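PDB 5ZH8: teichoic acid D-alanine hydrolase from Staphylococcus aureus, which hydrolyses the ester-linked D-alanine from wall teichoic acid and lipoteichoic acid, influencing methicillin resistance and cell wall structure. Local coordinates for residues H144-L156 against S162-Q174. Sequence-based numbering, arbitrary orientation.
Sequences HKININDPVSKYL and SKPIPLKDLMLHQ
Leu167, the first residue of helix 167-171, packs against Ile146, Val152 and Tyr155, and here the packing is tight. With CG opposite its carbonyl carbon (chi1 -70°), CD1 meets Tyr155 CE2 at 3.6 Å, the two side chains crossing at about a right angle, while CD2 rests on Val152 CG1. That same valine methyl reaches Leu170 CD1 tip to tip, 3.6 Å away, and CG2 turns to Ile165 CB; Val218 and Val222 of helix 213-227 extend this core. Ile146 CG2 and Lys154 CD lie over opposite faces of the Tyr155 ring, both toward the rim, and Asn147 N donates to Tyr155 OH (2.8 Å). Backbone bonds link the two segments around the single bridge of Pro151 with Pro166: Leu167 N to Asp150 O (2.9 Å, 168°) and Val152 N to Ile165 O (3.0 Å). Lys168 N bonds weakly to Ile148 O, and Ile148 CG1 packs across Lys168 CB. The solvent side is looser: exposed Asn149 lays OD1 alongside Lys168 CD, whose extended chain carries NZ on to Gln324 O. With Pro166 as N-cap, the arrangement ties the type I turn 147-150 after helix 129-142 to the start of helix 167-171, within the helical region of a beta-lactamase-like fold.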
loop_
_atom_site.group_PDB
_atom_site.type_symbol
_atom_site.label_atom_id
_atom_site.label_comp_id
_atom_site.label_asym_id
_atom_site.label_seq_id
_atom_site.Cartn_x
_atom_site.Cartn_y
_atom_site.Cartn_z
ATOM N N HIS A 144 -26.275 15.611 -26.345
ATOM C CA HIS A 144 -26.516 17.057 -26.233
ATOM C C HIS A 144 -27.240 17.434 -24.937
ATOM O O HIS A 144 -28.039 18.366 -24.904
ATOM C CB HIS A 144 -27.269 17.602 -27.456
ATOM C CG HIS A 144 -26.832 17.009 -28.759
ATOM N ND1 HIS A 144 -25.832 17.555 -29.534
ATOM C CD2 HIS A 144 -27.263 15.911 -29.421
ATOM C CE1 HIS A 144 -25.669 16.819 -30.616
ATOM N NE2 HIS A 144 -26.528 15.819 -30.575
ATOM N N LYS A 145 -26.939 16.693 -23.872
ATOM C CA LYS A 145 -27.491 16.933 -22.542
ATOM C C LYS A 145 -26.508 17.656 -21.635
ATOM O O LYS A 145 -26.922 18.301 -20.688
ATOM C CB LYS A 145 -27.914 15.613 -21.898
ATOM C CG LYS A 145 -29.130 14.986 -22.564
ATOM C CD LYS A 145 -29.848 14.027 -21.628
ATOM C CE LYS A 145 -31.014 13.344 -22.320
ATOM N NZ LYS A 145 -30.540 12.433 -23.401
ATOM N N ILE A 146 -25.215 17.528 -21.910
ATOM C CA ILE A 146 -24.186 18.306 -21.215
ATOM C C ILE A 146 -23.155 18.823 -22.205
ATOM O O ILE A 146 -23.000 18.284 -23.291
ATOM C CB ILE A 146 -23.446 17.480 -20.132
ATOM C CG1 ILE A 146 -22.606 16.373 -20.778
ATOM C CG2 ILE A 146 -24.433 16.898 -19.131
ATOM C CD1 ILE A 146 -21.904 15.472 -19.786
ATOM N N ASN A 147 -22.447 19.875 -21.814
ATOM C CA ASN A 147 -21.278 20.332 -22.551
ATOM C C ASN A 147 -20.103 20.357 -21.588
ATOM O O ASN A 147 -20.201 20.912 -20.492
ATOM C CB ASN A 147 -21.526 21.714 -23.143
ATOM C CG ASN A 147 -20.522 22.079 -24.208
ATOM O OD1 ASN A 147 -19.357 22.376 -23.919
ATOM N ND2 ASN A 147 -20.971 22.066 -25.457
ATOM N N ILE A 148 -18.991 19.766 -22.004
ATOM C CA ILE A 148 -17.890 19.494 -21.076
ATOM C C ILE A 148 -17.219 20.761 -20.520
ATOM O O ILE A 148 -16.622 20.727 -19.445
ATOM C CB ILE A 148 -16.838 18.561 -21.715
ATOM C CG1 ILE A 148 -16.059 17.809 -20.632
ATOM C CG2 ILE A 148 -15.905 19.334 -22.637
ATOM C CD1 ILE A 148 -16.915 16.876 -19.794
ATOM N N ASN A 149 -17.326 21.876 -21.238
ATOM C CA ASN A 149 -16.735 23.136 -20.782
ATOM C C ASN A 149 -17.698 24.011 -19.982
ATOM O O ASN A 149 -17.293 25.050 -19.461
ATOM C CB ASN A 149 -16.174 23.894 -21.975
ATOM C CG ASN A 149 -15.018 23.159 -22.621
ATOM O OD1 ASN A 149 -13.944 23.005 -22.020
ATOM N ND2 ASN A 149 -15.238 22.668 -23.841
ATOM N N ASP A 150 -18.961 23.587 -19.874
ATOM C CA ASP A 150 -19.939 24.262 -19.015
ATOM C C ASP A 150 -19.695 23.908 -17.552
ATOM O O ASP A 150 -19.169 22.832 -17.260
ATOM C CB ASP A 150 -21.372 23.872 -19.399
ATOM C CG ASP A 150 -21.828 24.499 -20.704
ATOM O OD1 ASP A 150 -21.142 25.401 -21.227
ATOM O OD2 ASP A 150 -22.888 24.081 -21.209
ATOM N N PRO A 151 -20.086 24.808 -16.627
ATOM C CA PRO A 151 -19.836 24.599 -15.205
ATOM C C PRO A 151 -20.766 23.580 -14.551
ATOM O O PRO A 151 -21.823 23.268 -15.095
ATOM C CB PRO A 151 -20.061 25.988 -14.605
ATOM C CG PRO A 151 -21.049 26.621 -15.509
ATOM C CD PRO A 151 -20.752 26.099 -16.880
ATOM N N VAL A 152 -20.354 23.067 -13.395
ATOM C CA VAL A 152 -21.179 22.131 -12.626
ATOM C C VAL A 152 -22.481 22.782 -12.169
ATOM O O VAL A 152 -23.535 22.146 -12.188
ATOM C CB VAL A 152 -20.486 21.525 -11.359
ATOM C CG1 VAL A 152 -20.393 20.013 -11.474
ATOM C CG2 VAL A 152 -19.121 22.121 -11.022
ATOM N N SER A 153 -22.390 24.042 -11.754
ATOM C CA SER A 153 -23.548 24.778 -11.238
ATOM C C SER A 153 -24.711 24.810 -12.233
ATOM O O SER A 153 -25.868 24.858 -11.832
ATOM C CB SER A 153 -23.143 26.201 -10.832
ATOM O OG SER A 153 -22.442 26.859 -11.873
ATOM N N LYS A 154 -24.398 24.774 -13.526
ATOM C CA LYS A 154 -25.422 24.728 -14.573
ATOM C C LYS A 154 -26.302 23.484 -14.447
ATOM O O LYS A 154 -27.532 23.583 -14.489
ATOM C CB LYS A 154 -24.773 24.766 -15.959
ATOM C CG LYS A 154 -25.749 24.980 -17.096
ATOM C CD LYS A 154 -25.059 24.812 -18.430
ATOM C CE LYS A 154 -25.968 25.244 -19.572
ATOM N NZ LYS A 154 -25.531 24.663 -20.869
ATOM N N TYR A 155 -25.668 22.324 -14.280
ATOM C CA TYR A 155 -26.387 21.050 -14.230
ATOM C C TYR A 155 -26.739 20.621 -12.807
ATOM O O TYR A 155 -27.670 19.841 -12.604
ATOM C CB TYR A 155 -25.578 19.955 -14.929
ATOM C CG TYR A 155 -25.056 20.376 -16.284
ATOM C CD1 TYR A 155 -25.871 20.358 -17.413
ATOM C CD2 TYR A 155 -23.747 20.811 -16.430
ATOM C CE1 TYR A 155 -25.392 20.764 -18.645
ATOM C CE2 TYR A 155 -23.254 21.212 -17.665
ATOM C CZ TYR A 155 -24.081 21.188 -18.771
ATOM O OH TYR A 155 -23.604 21.590 -19.999
ATOM N N LEU A 156 -26.004 21.146 -11.832
ATOM C CA LEU A 156 -26.182 20.781 -10.433
ATOM C C LEU A 156 -26.234 22.063 -9.595
ATOM O O LEU A 156 -25.285 22.377 -8.880
ATOM C CB LEU A 156 -25.031 19.863 -10.005
ATOM C CG LEU A 156 -25.240 18.947 -8.804
ATOM C CD1 LEU A 156 -26.499 18.083 -8.944
ATOM C CD2 LEU A 156 -23.999 18.078 -8.629
ATOM N N SER A 162 -16.769 28.850 -4.694
ATOM C CA SER A 162 -16.149 30.192 -4.697
ATOM C C SER A 162 -15.884 30.733 -6.110
ATOM O O SER A 162 -16.038 31.923 -6.370
ATOM C CB SER A 162 -14.827 30.190 -3.899
ATOM O OG SER A 162 -14.666 29.016 -3.111
ATOM N N LYS A 163 -15.462 29.843 -7.004
ATOM C CA LYS A 163 -15.284 30.148 -8.413
ATOM C C LYS A 163 -15.974 29.048 -9.219
ATOM O O LYS A 163 -16.170 27.946 -8.710
ATOM C CB LYS A 163 -13.788 30.204 -8.740
ATOM C CG LYS A 163 -13.018 31.218 -7.901
ATOM C CD LYS A 163 -11.556 31.327 -8.311
ATOM C CE LYS A 163 -10.721 30.134 -7.848
ATOM N NZ LYS A 163 -10.428 30.127 -6.382
ATOM N N PRO A 164 -16.338 29.332 -10.485
ATOM C CA PRO A 164 -16.992 28.306 -11.299
ATOM C C PRO A 164 -16.034 27.194 -11.701
ATOM O O PRO A 164 -14.874 27.465 -12.003
ATOM C CB PRO A 164 -17.453 29.080 -12.535
ATOM C CG PRO A 164 -16.491 30.208 -12.648
ATOM C CD PRO A 164 -16.154 30.590 -11.234
ATOM N N ILE A 165 -16.519 25.956 -11.689
ATOM C CA ILE A 165 -15.719 24.785 -12.062
ATOM C C ILE A 165 -16.300 24.113 -13.300
ATOM O O ILE A 165 -17.367 23.511 -13.211
ATOM C CB ILE A 165 -15.753 23.720 -10.947
ATOM C CG1 ILE A 165 -15.297 24.291 -9.603
ATOM C CG2 ILE A 165 -14.930 22.495 -11.348
ATOM C CD1 ILE A 165 -15.657 23.396 -8.430
ATOM N N PRO A 166 -15.615 24.195 -14.454
ATOM C CA PRO A 166 -16.162 23.485 -15.612
ATOM C C PRO A 166 -16.125 21.973 -15.405
ATOM O O PRO A 166 -15.257 21.477 -14.684
ATOM C CB PRO A 166 -15.243 23.912 -16.766
ATOM C CG PRO A 166 -13.996 24.395 -16.124
ATOM C CD PRO A 166 -14.382 24.934 -14.780
ATOM N N LEU A 167 -17.065 21.255 -16.020
ATOM C CA LEU A 167 -17.102 19.794 -15.933
ATOM C C LEU A 167 -15.756 19.192 -16.318
ATOM O O LEU A 167 -15.341 18.187 -15.747
ATOM C CB LEU A 167 -18.180 19.216 -16.853
ATOM C CG LEU A 167 -19.644 19.431 -16.494
ATOM C CD1 LEU A 167 -20.527 18.806 -17.567
ATOM C CD2 LEU A 167 -19.962 18.835 -15.130
ATOM N N LYS A 168 -15.094 19.812 -17.295
ATOM C CA LYS A 168 -13.803 19.350 -17.792
ATOM C C LYS A 168 -12.733 19.333 -16.702
ATOM O O LYS A 168 -11.906 18.426 -16.673
ATOM C CB LYS A 168 -13.335 20.216 -18.966
ATOM C CG LYS A 168 -12.139 19.633 -19.701
ATOM C CD LYS A 168 -11.755 20.417 -20.940
ATOM C CE LYS A 168 -10.966 19.532 -21.900
ATOM N NZ LYS A 168 -10.195 20.298 -22.919
ATOM N N ASP A 169 -12.748 20.331 -15.821
ATOM C CA ASP A 169 -11.774 20.414 -14.732
ATOM C C ASP A 169 -11.970 19.325 -13.670
ATOM O O ASP A 169 -11.006 18.897 -13.040
ATOM C CB ASP A 169 -11.799 21.805 -14.089
ATOM C CG ASP A 169 -11.154 22.868 -14.963
ATOM O OD1 ASP A 169 -10.622 22.519 -16.030
ATOM O OD2 ASP A 169 -11.182 24.060 -14.585
ATOM N N LEU A 170 -13.208 18.884 -13.474
ATOM C CA LEU A 170 -13.479 17.724 -12.634
ATOM C C LEU A 170 -12.962 16.465 -13.316
ATOM O O LEU A 170 -12.228 15.680 -12.725
ATOM C CB LEU A 170 -14.975 17.564 -12.390
ATOM C CG LEU A 170 -15.730 18.686 -11.688
ATOM C CD1 LEU A 170 -17.223 18.438 -11.810
ATOM C CD2 LEU A 170 -15.335 18.773 -10.229
ATOM N N MET A 171 -13.360 16.289 -14.570
ATOM C CA MET A 171 -12.964 15.143 -15.382
ATOM C C MET A 171 -11.447 14.964 -15.437
ATOM O O MET A 171 -10.956 13.838 -15.373
ATOM C CB MET A 171 -13.536 15.301 -16.800
ATOM C CG MET A 171 -13.214 14.174 -17.769
ATOM S SD MET A 171 -11.620 14.364 -18.597
ATOM C CE MET A 171 -11.942 15.719 -19.716
ATOM N N LEU A 172 -10.716 16.071 -15.542
ATOM C CA LEU A 172 -9.253 16.040 -15.659
ATOM C C LEU A 172 -8.518 16.076 -14.308
ATOM O O LEU A 172 -7.284 16.103 -14.285
ATOM C CB LEU A 172 -8.762 17.214 -16.527
ATOM C CG LEU A 172 -9.167 17.285 -18.002
ATOM C CD1 LEU A 172 -8.772 18.630 -18.590
ATOM C CD2 LEU A 172 -8.559 16.156 -18.813
ATOM N N HIS A 173 -9.260 16.070 -13.199
ATOM C CA HIS A 173 -8.690 16.208 -11.847
ATOM C C HIS A 173 -7.884 17.494 -11.663
ATOM O O HIS A 173 -6.712 17.447 -11.313
ATOM C CB HIS A 173 -7.829 14.991 -11.467
ATOM C CG HIS A 173 -8.592 13.708 -11.385
ATOM N ND1 HIS A 173 -9.591 13.491 -10.459
ATOM C CD2 HIS A 173 -8.484 12.565 -12.099
ATOM C CE1 HIS A 173 -10.076 12.273 -10.621
ATOM N NE2 HIS A 173 -9.426 11.692 -11.613
ATOM N N GLN A 174 -8.525 18.637 -11.897
ATOM C CA GLN A 174 -7.900 19.946 -11.688
ATOM C C GLN A 174 -8.933 20.993 -11.266
ATOM O O GLN A 174 -8.879 22.149 -11.690
ATOM C CB GLN A 174 -7.166 20.392 -12.956
ATOM C CG GLN A 174 -8.047 20.466 -14.194
ATOM C CD GLN A 174 -7.304 20.977 -15.418
ATOM O OE1 GLN A 174 -6.110 20.723 -15.592
ATOM N NE2 GLN A 174 -8.013 21.700 -16.275
#